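PDB 4QP0: endo-beta-mannanase from Rhizomucor miehei, which probably hydrolyses internal beta-1,4-mannosidic linkages at random in mannans, galactomannans and glucomannans. Local coordinates for residues Asn25-Met30 against Arg53-Asn58; Asp140-Tyr145 against Lys200-Tyr205; Glu228-Tyr233 against Ser268-Gln273; Ala243-Ser248 against Ala285-Ile290. All blocks are in the same frame, centred on the assembly; numbering follows the deposited sequence.

Contact 1 (Asn25-Met30 against Arg53-Asn58)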
# COMPACT_ATOMS: atom_id res chain seq x y z
N ASN A 25 7.74 1.18 4.41
CA ASN A 25 6.79 2.24 4.10
C ASN A 25 7.40 3.61 4.37
O ASN A 25 8.23 3.76 5.28
CB ASN A 25 5.50 2.10 4.91
CG ASN A 25 4.58 1.03 4.37
OD1 ASN A 25 3.60 1.33 3.68
ND2 ASN A 25 4.89 -0.23 4.68
N ALA A 26 6.98 4.58 3.56
CA ALA A 26 7.29 6.00 3.75
C ALA A 26 6.24 6.81 3.01
O ALA A 26 6.53 7.46 2.00
CB ALA A 26 8.69 6.33 3.25
N TYR A 27 5.01 6.75 3.52
CA TYR A 27 3.87 7.47 2.96
C TYR A 27 4.18 8.95 2.71
O TYR A 27 3.62 9.57 1.80
CB TYR A 27 2.66 7.34 3.90
CG TYR A 27 2.66 8.33 5.05
CD1 TYR A 27 2.02 9.56 4.94
CD2 TYR A 27 3.31 8.03 6.25
CE1 TYR A 27 2.03 10.47 5.98
CE2 TYR A 27 3.32 8.93 7.31
CZ TYR A 27 2.67 10.15 7.17
OH TYR A 27 2.66 11.07 8.20
N TYR A 28 5.10 9.48 3.52
CA TYR A 28 5.39 10.91 3.59
C TYR A 28 6.39 11.39 2.54
O TYR A 28 6.86 12.54 2.61
CB TYR A 28 5.92 11.26 5.00
CG TYR A 28 7.16 10.49 5.39
CD1 TYR A 28 8.43 11.02 5.19
CD2 TYR A 28 7.06 9.21 5.95
CE1 TYR A 28 9.57 10.31 5.54
CE2 TYR A 28 8.20 8.50 6.30
CZ TYR A 28 9.45 9.05 6.09
OH TYR A 28 10.57 8.34 6.44
N LEU A 29 6.74 10.53 1.58
CA LEU A 29 7.68 10.92 0.54
C LEU A 29 7.15 12.10 -0.28
O LEU A 29 7.91 13.02 -0.62
CB LEU A 29 8.04 9.73 -0.36
CG LEU A 29 9.25 8.91 0.09
CD1 LEU A 29 9.37 7.60 -0.68
CD2 LEU A 29 10.54 9.71 -0.02
N MET A 30 5.85 12.09 -0.55
CA MET A 30 5.17 13.15 -1.29
C MET A 30 5.26 14.56 -0.67
O MET A 30 4.97 15.55 -1.34
CB MET A 30 3.71 12.76 -1.57
CG MET A 30 2.83 12.58 -0.34
SD MET A 30 1.10 12.39 -0.81
CE MET A 30 0.33 12.12 0.79
N ARG A 53 6.90 1.16 -0.23
CA ARG A 53 5.50 1.45 -0.46
C ARG A 53 5.24 2.86 0.04
O ARG A 53 5.73 3.25 1.10
CB ARG A 53 4.65 0.46 0.32
CG ARG A 53 3.16 0.59 0.08
CD ARG A 53 2.43 -0.57 0.72
NE ARG A 53 0.99 -0.35 0.74
CZ ARG A 53 0.34 0.26 1.72
NH1 ARG A 53 1.00 0.72 2.79
NH2 ARG A 53 -0.97 0.42 1.64
N THR A 54 4.47 3.63 -0.73
CA THR A 54 4.24 5.04 -0.41
C THR A 54 2.98 5.60 -1.09
O THR A 54 2.46 5.00 -2.03
CB THR A 54 5.48 5.92 -0.74
OG1 THR A 54 5.24 7.27 -0.34
CG2 THR A 54 5.82 5.88 -2.22
N TRP A 55 2.54 6.75 -0.60
CA TRP A 55 1.31 7.43 -1.03
C TRP A 55 1.44 8.11 -2.37
O TRP A 55 2.40 8.86 -2.59
CB TRP A 55 0.95 8.49 0.00
CG TRP A 55 0.31 8.00 1.29
CD1 TRP A 55 -0.14 8.78 2.36
CD2 TRP A 55 0.01 6.61 1.70
NE1 TRP A 55 -0.67 8.00 3.35
CE2 TRP A 55 -0.62 6.69 3.02
CE3 TRP A 55 0.19 5.35 1.11
CZ2 TRP A 55 -1.03 5.56 3.72
CZ3 TRP A 55 -0.23 4.22 1.82
CH2 TRP A 55 -0.82 4.32 3.10
N LEU A 56 0.49 7.86 -3.27
CA LEU A 56 0.37 8.62 -4.53
C LEU A 56 -1.04 9.20 -4.67
O LEU A 56 -1.66 9.15 -5.74
CB LEU A 56 0.73 7.78 -5.76
CG LEU A 56 1.51 8.48 -6.89
CD1 LEU A 56 1.60 7.62 -8.14
CD2 LEU A 56 0.95 9.85 -7.26
N PHE A 57 -1.54 9.72 -3.56
CA PHE A 57 -2.81 10.42 -3.48
C PHE A 57 -2.58 11.56 -2.49
O PHE A 57 -1.73 11.44 -1.60
CB PHE A 57 -3.92 9.49 -2.96
CG PHE A 57 -3.65 8.94 -1.58
CD1 PHE A 57 -4.16 9.58 -0.45
CD2 PHE A 57 -2.88 7.78 -1.41
CE1 PHE A 57 -3.90 9.08 0.81
CE2 PHE A 57 -2.62 7.28 -0.15
CZ PHE A 57 -3.12 7.94 0.96
N ASN A 58 -3.31 12.66 -2.66
CA ASN A 58 -3.19 13.80 -1.75
C ASN A 58 -4.25 14.83 -2.11
O ASN A 58 -4.02 15.71 -2.93
CB ASN A 58 -1.78 14.42 -1.79
CG ASN A 58 -1.52 15.35 -0.62
OD1 ASN A 58 -2.41 16.07 -0.17
ND2 ASN A 58 -0.28 15.35 -0.12

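Contact 2 (Asp140-Tyr145 against Lys200-Tyr205)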
# COMPACT_ATOMS: atom_id res chain seq x y z
N ASP A 140 -15.97 7.71 -11.70
CA ASP A 140 -15.42 8.32 -12.91
C ASP A 140 -14.33 9.35 -12.62
O ASP A 140 -13.43 9.57 -13.44
CB ASP A 140 -16.53 8.93 -13.77
CG ASP A 140 -17.32 7.88 -14.53
OD1 ASP A 140 -16.79 6.76 -14.71
OD2 ASP A 140 -18.45 8.18 -14.95
N SER A 141 -14.42 9.97 -11.44
CA SER A 141 -13.42 10.90 -10.96
C SER A 141 -12.17 10.16 -10.48
O SER A 141 -11.05 10.64 -10.66
CB SER A 141 -13.99 11.77 -9.84
OG SER A 141 -13.10 12.80 -9.48
N PHE A 142 -12.37 8.99 -9.87
CA PHE A 142 -11.25 8.14 -9.48
C PHE A 142 -10.57 7.61 -10.73
O PHE A 142 -9.34 7.61 -10.82
CB PHE A 142 -11.69 7.01 -8.54
CG PHE A 142 -10.54 6.24 -7.91
CD1 PHE A 142 -9.29 6.84 -7.70
CD2 PHE A 142 -10.71 4.91 -7.50
CE1 PHE A 142 -8.24 6.13 -7.12
CE2 PHE A 142 -9.66 4.20 -6.92
CZ PHE A 142 -8.43 4.81 -6.73
N LYS A 143 -11.37 7.20 -11.71
CA LYS A 143 -10.84 6.71 -12.98
C LYS A 143 -10.00 7.76 -13.71
O LYS A 143 -8.82 7.50 -14.02
CB LYS A 143 -11.97 6.22 -13.88
CG LYS A 143 -12.47 4.83 -13.54
CD LYS A 143 -13.65 4.46 -14.42
CE LYS A 143 -14.10 3.03 -14.16
NZ LYS A 143 -15.28 2.67 -14.99
N GLU A 144 -10.57 8.93 -13.95
CA GLU A 144 -9.83 10.00 -14.64
C GLU A 144 -8.51 10.34 -13.92
O GLU A 144 -7.53 10.69 -14.58
CB GLU A 144 -10.71 11.24 -14.88
CG GLU A 144 -11.10 12.04 -13.64
CD GLU A 144 -11.96 13.27 -13.95
OE1 GLU A 144 -12.44 13.92 -12.98
OE2 GLU A 144 -12.16 13.59 -15.15
N TYR A 145 -8.49 10.22 -12.60
CA TYR A 145 -7.26 10.43 -11.82
C TYR A 145 -6.25 9.32 -12.12
O TYR A 145 -5.08 9.60 -12.38
CB TYR A 145 -7.55 10.50 -10.32
CG TYR A 145 -6.31 10.68 -9.46
CD1 TYR A 145 -5.63 11.90 -9.43
CD2 TYR A 145 -5.82 9.64 -8.68
CE1 TYR A 145 -4.51 12.08 -8.65
CE2 TYR A 145 -4.68 9.81 -7.89
CZ TYR A 145 -4.03 11.03 -7.87
OH TYR A 145 -2.90 11.22 -7.10
N LYS A 200 -12.95 -5.03 -8.45
CA LYS A 200 -12.85 -5.72 -9.73
C LYS A 200 -12.68 -4.73 -10.88
O LYS A 200 -11.70 -4.81 -11.62
CB LYS A 200 -14.09 -6.60 -9.94
CG LYS A 200 -14.06 -7.46 -11.20
CD LYS A 200 -15.25 -8.40 -11.22
CE LYS A 200 -15.14 -9.44 -12.32
NZ LYS A 200 -15.49 -8.87 -13.65
N GLU A 201 -13.62 -3.79 -11.00
CA GLU A 201 -13.64 -2.87 -12.14
C GLU A 201 -12.54 -1.81 -12.11
O GLU A 201 -12.04 -1.41 -13.17
CB GLU A 201 -15.02 -2.22 -12.31
CG GLU A 201 -15.27 -0.98 -11.47
CD GLU A 201 -16.49 -0.21 -11.92
OE1 GLU A 201 -17.29 0.20 -11.04
OE2 GLU A 201 -16.65 -0.00 -13.14
N ILE A 202 -12.17 -1.35 -10.92
CA ILE A 202 -11.05 -0.42 -10.78
C ILE A 202 -9.74 -1.09 -11.18
O ILE A 202 -8.94 -0.51 -11.92
CB ILE A 202 -10.95 0.17 -9.35
CG1 ILE A 202 -12.18 1.06 -9.04
CG2 ILE A 202 -9.66 0.95 -9.16
CD1 ILE A 202 -12.38 2.24 -9.97
N SER A 203 -9.52 -2.32 -10.72
CA SER A 203 -8.29 -3.04 -11.10
C SER A 203 -8.30 -3.38 -12.59
O SER A 203 -7.26 -3.33 -13.24
CB SER A 203 -8.06 -4.29 -10.23
OG SER A 203 -9.11 -5.24 -10.37
N GLU A 204 -9.48 -3.71 -13.13
CA GLU A 204 -9.62 -3.90 -14.57
C GLU A 204 -9.37 -2.60 -15.33
O GLU A 204 -8.69 -2.61 -16.36
CB GLU A 204 -10.97 -4.51 -14.94
CG GLU A 204 -11.00 -6.03 -14.78
CD GLU A 204 -12.41 -6.63 -14.84
OE1 GLU A 204 -13.39 -5.88 -15.07
OE2 GLU A 204 -12.53 -7.86 -14.64
N TYR A 205 -9.87 -1.48 -14.81
CA TYR A 205 -9.60 -0.18 -15.43
C TYR A 205 -8.10 0.13 -15.46
O TYR A 205 -7.60 0.61 -16.48
CB TYR A 205 -10.38 0.95 -14.76
CG TYR A 205 -10.17 2.30 -15.41
CD1 TYR A 205 -10.75 2.60 -16.65
CD2 TYR A 205 -9.37 3.27 -14.80
CE1 TYR A 205 -10.55 3.84 -17.26
CE2 TYR A 205 -9.16 4.51 -15.40
CZ TYR A 205 -9.75 4.79 -16.62
OH TYR A 205 -9.55 6.01 -17.21

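Contact 3 (Glu228-Tyr233 against Ser268-Gln273)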
# COMPACT_ATOMS: atom_id res chain seq x y z
N GLU A 228 -16.27 -17.52 11.57
CA GLU A 228 -15.02 -17.47 12.32
C GLU A 228 -15.13 -16.36 13.38
O GLU A 228 -16.04 -15.52 13.32
CB GLU A 228 -13.81 -17.34 11.39
CG GLU A 228 -13.36 -18.71 10.87
CD GLU A 228 -12.28 -18.64 9.79
OE1 GLU A 228 -11.73 -17.55 9.54
OE2 GLU A 228 -11.99 -19.70 9.19
N SER A 229 -14.23 -16.39 14.36
CA SER A 229 -14.41 -15.61 15.59
C SER A 229 -14.25 -14.11 15.41
O SER A 229 -15.17 -13.35 15.72
CB SER A 229 -13.49 -16.12 16.70
OG SER A 229 -13.59 -17.53 16.84
N ASP A 230 -13.10 -13.69 14.90
CA ASP A 230 -12.70 -12.29 14.93
C ASP A 230 -13.16 -11.47 13.74
O ASP A 230 -13.56 -12.02 12.72
CB ASP A 230 -11.17 -12.20 15.07
CG ASP A 230 -10.66 -12.94 16.29
OD1 ASP A 230 -11.49 -13.27 17.17
OD2 ASP A 230 -9.44 -13.21 16.37
N TYR A 231 -13.10 -10.15 13.90
CA TYR A 231 -13.52 -9.19 12.87
C TYR A 231 -12.67 -9.31 11.60
O TYR A 231 -13.15 -9.08 10.48
CB TYR A 231 -13.40 -7.78 13.46
CG TYR A 231 -14.01 -6.66 12.64
CD1 TYR A 231 -15.39 -6.57 12.46
CD2 TYR A 231 -13.20 -5.66 12.08
CE1 TYR A 231 -15.94 -5.53 11.72
CE2 TYR A 231 -13.75 -4.62 11.35
CZ TYR A 231 -15.12 -4.57 11.17
OH TYR A 231 -15.66 -3.54 10.45
N GLU A 232 -11.41 -9.69 11.79
CA GLU A 232 -10.41 -9.81 10.74
C GLU A 232 -10.57 -11.08 9.89
O GLU A 232 -9.97 -11.19 8.81
CB GLU A 232 -9.00 -9.76 11.37
CG GLU A 232 -8.64 -8.43 12.03
CD GLU A 232 -9.36 -8.20 13.35
OE1 GLU A 232 -9.93 -9.18 13.91
OE2 GLU A 232 -9.35 -7.05 13.84
N TYR A 233 -11.39 -12.02 10.36
CA TYR A 233 -11.59 -13.31 9.67
C TYR A 233 -13.01 -13.56 9.15
O TYR A 233 -13.20 -14.40 8.27
CB TYR A 233 -11.24 -14.45 10.61
CG TYR A 233 -9.76 -14.69 10.79
CD1 TYR A 233 -9.06 -15.50 9.91
CD2 TYR A 233 -9.07 -14.13 11.86
CE1 TYR A 233 -7.71 -15.74 10.07
CE2 TYR A 233 -7.71 -14.37 12.04
CZ TYR A 233 -7.04 -15.18 11.13
OH TYR A 233 -5.70 -15.43 11.29
N SER A 268 0.86 -12.86 22.33
CA SER A 268 0.15 -14.12 22.06
C SER A 268 0.49 -14.76 20.69
O SER A 268 1.46 -14.37 20.02
CB SER A 268 -1.36 -13.90 22.18
OG SER A 268 -1.85 -13.07 21.13
N SER A 269 -0.33 -15.73 20.28
CA SER A 269 -0.11 -16.46 19.03
C SER A 269 -0.94 -15.96 17.82
O SER A 269 -0.77 -16.46 16.71
CB SER A 269 -0.35 -17.96 19.24
OG SER A 269 -1.59 -18.17 19.90
N TRP A 270 -1.80 -14.97 18.04
CA TRP A 270 -2.72 -14.50 16.99
C TRP A 270 -2.01 -13.96 15.78
O TRP A 270 -2.43 -14.20 14.65
CB TRP A 270 -3.69 -13.47 17.54
CG TRP A 270 -4.82 -13.10 16.60
CD1 TRP A 270 -6.11 -13.64 16.56
CD2 TRP A 270 -4.81 -12.09 15.52
NE1 TRP A 270 -6.87 -13.05 15.57
CE2 TRP A 270 -6.15 -12.12 14.91
CE3 TRP A 270 -3.85 -11.21 15.03
CZ2 TRP A 270 -6.49 -11.29 13.85
CZ3 TRP A 270 -4.21 -10.38 13.96
CH2 TRP A 270 -5.50 -10.42 13.38
N SER A 271 -0.92 -13.24 16.02
CA SER A 271 -0.18 -12.56 14.97
C SER A 271 0.60 -13.53 14.09
O SER A 271 0.58 -13.40 12.87
CB SER A 271 0.76 -11.50 15.56
OG SER A 271 0.03 -10.39 16.05
N VAL A 272 1.28 -14.48 14.72
CA VAL A 272 1.95 -15.53 13.98
C VAL A 272 0.92 -16.31 13.17
O VAL A 272 1.12 -16.57 11.99
CB VAL A 272 2.71 -16.50 14.90
CG1 VAL A 272 3.20 -17.70 14.12
CG2 VAL A 272 3.88 -15.79 15.57
N GLN A 273 -0.17 -16.69 13.81
CA GLN A 273 -1.26 -17.38 13.11
C GLN A 273 -1.79 -16.56 11.93
O GLN A 273 -2.17 -17.12 10.90
CB GLN A 273 -2.40 -17.75 14.07
CG GLN A 273 -3.51 -18.57 13.43
CD GLN A 273 -3.15 -20.04 13.32
OE1 GLN A 273 -3.16 -20.76 14.32
NE2 GLN A 273 -2.86 -20.51 12.10
O HOH W 1 -4.86 -15.31 13.70

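Contact 4 (Ala243-Ser248 against Ala285-Ile290)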
# COMPACT_ATOMS: atom_id res chain seq x y z
N ALA A 243 -11.99 -13.46 -2.12
CA ALA A 243 -12.62 -13.03 -3.36
C ALA A 243 -11.74 -12.05 -4.14
O ALA A 243 -11.82 -11.99 -5.37
CB ALA A 243 -14.01 -12.44 -3.11
N ILE A 244 -10.91 -11.30 -3.42
CA ILE A 244 -10.00 -10.34 -4.05
C ILE A 244 -8.87 -11.07 -4.78
O ILE A 244 -8.67 -10.88 -5.98
CB ILE A 244 -9.43 -9.33 -3.03
CG1 ILE A 244 -10.51 -8.33 -2.59
CG2 ILE A 244 -8.23 -8.58 -3.61
CD1 ILE A 244 -10.22 -7.66 -1.27
N LEU A 245 -8.17 -11.94 -4.05
CA LEU A 245 -7.09 -12.73 -4.62
C LEU A 245 -7.56 -13.66 -5.77
O LEU A 245 -6.76 -14.09 -6.59
CB LEU A 245 -6.41 -13.54 -3.51
CG LEU A 245 -4.97 -14.00 -3.76
CD1 LEU A 245 -4.06 -12.79 -3.95
CD2 LEU A 245 -4.47 -14.88 -2.62
N ALA A 246 -8.86 -13.94 -5.83
CA ALA A 246 -9.40 -14.78 -6.91
C ALA A 246 -9.63 -14.03 -8.22
O ALA A 246 -9.84 -14.65 -9.26
CB ALA A 246 -10.69 -15.44 -6.45
N LEU A 247 -9.61 -12.69 -8.16
CA LEU A 247 -9.76 -11.86 -9.36
C LEU A 247 -8.51 -11.93 -10.22
O LEU A 247 -7.39 -11.76 -9.73
CB LEU A 247 -10.04 -10.40 -8.98
CG LEU A 247 -11.28 -10.02 -8.17
CD1 LEU A 247 -11.21 -8.55 -7.77
CD2 LEU A 247 -12.55 -10.31 -8.96
N SER A 248 -8.71 -12.17 -11.52
CA SER A 248 -7.61 -12.28 -12.48
C SER A 248 -6.96 -10.92 -12.70
O SER A 248 -5.83 -10.82 -13.19
CB SER A 248 -8.11 -12.85 -13.80
OG SER A 248 -9.27 -12.15 -14.23
N ALA A 285 -4.08 -20.41 -3.31
CA ALA A 285 -4.23 -19.77 -4.61
C ALA A 285 -2.79 -19.72 -5.10
O ALA A 285 -1.88 -20.03 -4.35
CB ALA A 285 -4.83 -18.38 -4.48
N ASP A 286 -2.56 -19.39 -6.36
CA ASP A 286 -1.18 -19.43 -6.82
C ASP A 286 -0.67 -18.02 -7.12
O ASP A 286 -0.19 -17.74 -8.21
CB ASP A 286 -1.06 -20.37 -8.02
CG ASP A 286 0.21 -21.21 -7.98
OD1 ASP A 286 0.93 -21.15 -6.96
OD2 ASP A 286 0.47 -21.93 -8.97
N LYS A 287 -0.81 -17.13 -6.12
CA LYS A 287 -0.45 -15.71 -6.24
C LYS A 287 0.37 -15.27 -5.05
O LYS A 287 0.08 -15.68 -3.92
CB LYS A 287 -1.69 -14.83 -6.30
CG LYS A 287 -2.51 -14.99 -7.55
CD LYS A 287 -3.54 -13.90 -7.66
CE LYS A 287 -4.39 -14.14 -8.89
NZ LYS A 287 -5.37 -13.04 -9.11
N PRO A 288 1.38 -14.41 -5.28
CA PRO A 288 2.17 -13.90 -4.17
C PRO A 288 1.30 -13.05 -3.25
O PRO A 288 0.34 -12.41 -3.70
CB PRO A 288 3.22 -13.01 -4.85
CG PRO A 288 3.20 -13.41 -6.28
CD PRO A 288 1.77 -13.77 -6.55
N VAL A 289 1.64 -13.10 -1.97
CA VAL A 289 1.02 -12.26 -0.96
C VAL A 289 2.14 -11.51 -0.25
O VAL A 289 3.26 -12.02 -0.13
CB VAL A 289 0.14 -13.09 0.01
CG1 VAL A 289 -0.47 -12.20 1.08
CG2 VAL A 289 -0.97 -13.80 -0.75
N ILE A 290 1.84 -10.29 0.17
CA ILE A 290 2.81 -9.45 0.84
C ILE A 290 2.19 -8.84 2.10
O ILE A 290 1.10 -8.26 2.07
CB ILE A 290 3.36 -8.35 -0.12
CG1 ILE A 290 4.48 -7.54 0.55
CG2 ILE A 290 2.24 -7.45 -0.64
CD1 ILE A 290 4.99 -6.38 -0.28

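Contact 1 (Asn25-Met30 against Arg53-Asn58)
Ala26 O is gripped by two donors, Thr54 OG1 at 2.7 Å and Leu29 N at 3.1 Å, which approach from opposite faces of its carbonyl plane. The hydroxyl is 41° out of that plane; chi1 of Thr54 (-176°) sets OG1 opposite its own backbone N and so turns it to the Ala26 carbonyl. The other bond closes a tight turn of residues 26-29. One residue earlier the backbones pair as parallel strands, Asn25 beside Arg53, and Ala26 N donates to Arg53 O at 3.1 Å. These are the first two strands of the GH5 (beta/alpha)8 barrel, and the contact lies where both give way to loops at their C-terminal ends, the side that carries the active site in this family. There Asn25 and Arg53 point the same way, and Arg53 NH1 donates to Asn25 OD1 at 2.8 Å, in the amide's carbonyl plane and only 10° out of the guanidinium plane. The guanidinium is held further by salt bridges to Glu171, Glu292 and Glu293 and by Asn174, while Asn25 ND2 donates to Glu292 O, so partners at both ends of the amide fix its flip. Farther along, Tyr27 CB lies almost on the normal of the Trp55 five-membered ring, 3.3 Å from its centroid, a CH-pi contact. Phe57 CZ covers the opposite face of the indole, and Met30 CE touches its edge at CD1 (3.7 Å). The extended Met30 chain carries SD to Asn58 ND2, a weak hydrogen bond of 3.3 Å.

Contact 2 (Asp140-Tyr145 against Lys200-Tyr205)
Helix segments 140-145 and 200-205 run in the same general direction, their axes 25° apart and 10.9 Å distant at closest approach, so the gap is bridged by long side chains. Lys143 and Tyr205 do most of this. Tyr205 CG is turned opposite its backbone N (chi1 -178°), which sends the ring across to helix 136-151, and the Lys143 chain runs obliquely over one face of it. Lys143 CG lies above the ring centre, 3.8 Å from the centroid and 14° off the normal, as a CH-pi contact, while CB touches Tyr205 CE2 at 3.6 Å. Extended beyond CG, the same lysine takes NZ past the ring to a salt bridge with Glu201 OE2 at 3.5 Å, a long one. On the buried side Phe142 and Ile202 cross at about a right angle: Phe142 CE2 meets Ile202 CG2 at 3.9 Å, and Phe142 CD2 meets Ile202 CD1 at 4.0 Å. Ile146 of helix 136-151 extends this apolar patch by touching Ile202 and Tyr205. An apolar inner side and a charged, partly exposed outer side are what two neighbouring helices show in the outer layer of a (beta/alpha)8 barrel, here those after strands 102-106 and 167-171.

Contact 3 (Glu228-Tyr233 against Ser268-Gln273)
The Trp270 indole is approached by three side chains of 228-233 at different places. Water 1 lies over one face, 3.4 Å above the plane and offset toward the rim. At the edge, Glu232 CB lies in plane, 3.8 Å from Trp270 CZ2. The Tyr233 and Trp270 side chains run past each other in opposite directions, with their ring planes 83° apart, an oblique pair; Trp270 CE2 is in the plane of the tyrosine ring, at its edge, and Tyr233 CE2 comes within 3.8 Å of Trp270 CZ2. The polar edge of the indole faces Asp230: NE1 donates to OD2 at 2.7 Å, almost along the C-O axis of the carboxylate, yet OD2 is tilted from the indole plane and the N-H...O angle is 134°, a short but bent bond. Turning Trp270 CG opposite its backbone N (chi1 -170°) is what carries the ring across from helix 270-284. In the barrel, residues 228-233 belong to the long excursion after strand 214-216, and Trp270 opens the helix that follows strand 253-257, so the contact ties that loop to the first turn of a helix at the protein surface. Trp274 stacks on Trp270, and Lys264 makes a cation-pi contact with it. A water bridge joins the two segments a second time: water 1 donates to Tyr233 OH at 2.6 Å and to Trp270 O at 2.8 Å. The hydroxyl is also hydrogen-bonded to Asp277, about two turns further along the same helix.

Contact 4 (Ala243-Ser248 against Ala285-Ile290)
Leu245 and Lys287 slide past each other in opposite directions, the lysine reaching the leucine's carbonyl while the leucine branch lies against the lysine's methylenes. The aliphatic part of the lysine lies alongside that branch: Leu245 CD1 is 3.9 Å from both Lys287 CB and Lys287 CD. The second methyl turns elsewhere, so that Leu245 CD2 packs against Ala285 CB at 4.0 Å and Val289 CG2 at 4.1 Å. With CG opposite the backbone N (chi1 -157°), the fork of Leu245 is directed into this pocket of alkyl groups, where it crosses Val289 obliquely. Lys287 stays extended beyond CG, which lets its ammonium travel the whole length of the leucine and arrive at the carbonyls of Leu245 and the residues after it. Lys287 NZ donates to Leu245 O at 3.1 Å, coming from above the carbonyl plane, 42° out of it, and not along a lone pair. Leu247 O is modelled 2.5 Å from the same NZ, a separation too short to be read with confidence. The ammonium's strongest polar partner is Ile250 O, just beyond the segment. The contact therefore joins the chain around helix 241-245 to the connection between helix 270-284 and strand 289-294, on the side of the barrel where strands begin. Chemically, the lysine is used at both ends: its methylenes pack on Leu245 and complete the apolar cluster, and its positive charge is placed among main-chain carbonyl oxygens, which would probably stabilise it.

The four contacts come from one (beta/alpha)8 barrel. Contacts 1 and 2 follow in series, whereas contacts 3 and 4 alternate along the chain, helix 270-284 of contact 3 leading directly into strand 289-294 of contact 4. Contacts 1 and 4 reach the same sheet, contact 1 where strands end and contact 4 where one begins, their centres about 24 Å apart. Contact 2 sits in the outer helices and touches both: Leu56 O is 2.8 Å from Tyr145 OH, a probable hydrogen bond, and Lys200 CA packs on Leu247 CD1 at 3.8 Å. Contact 3 is peripheral, its centre about 28 Å from that of contact 1. Contacts 1, 2 and 4 thus connect the barrel with its outer helices.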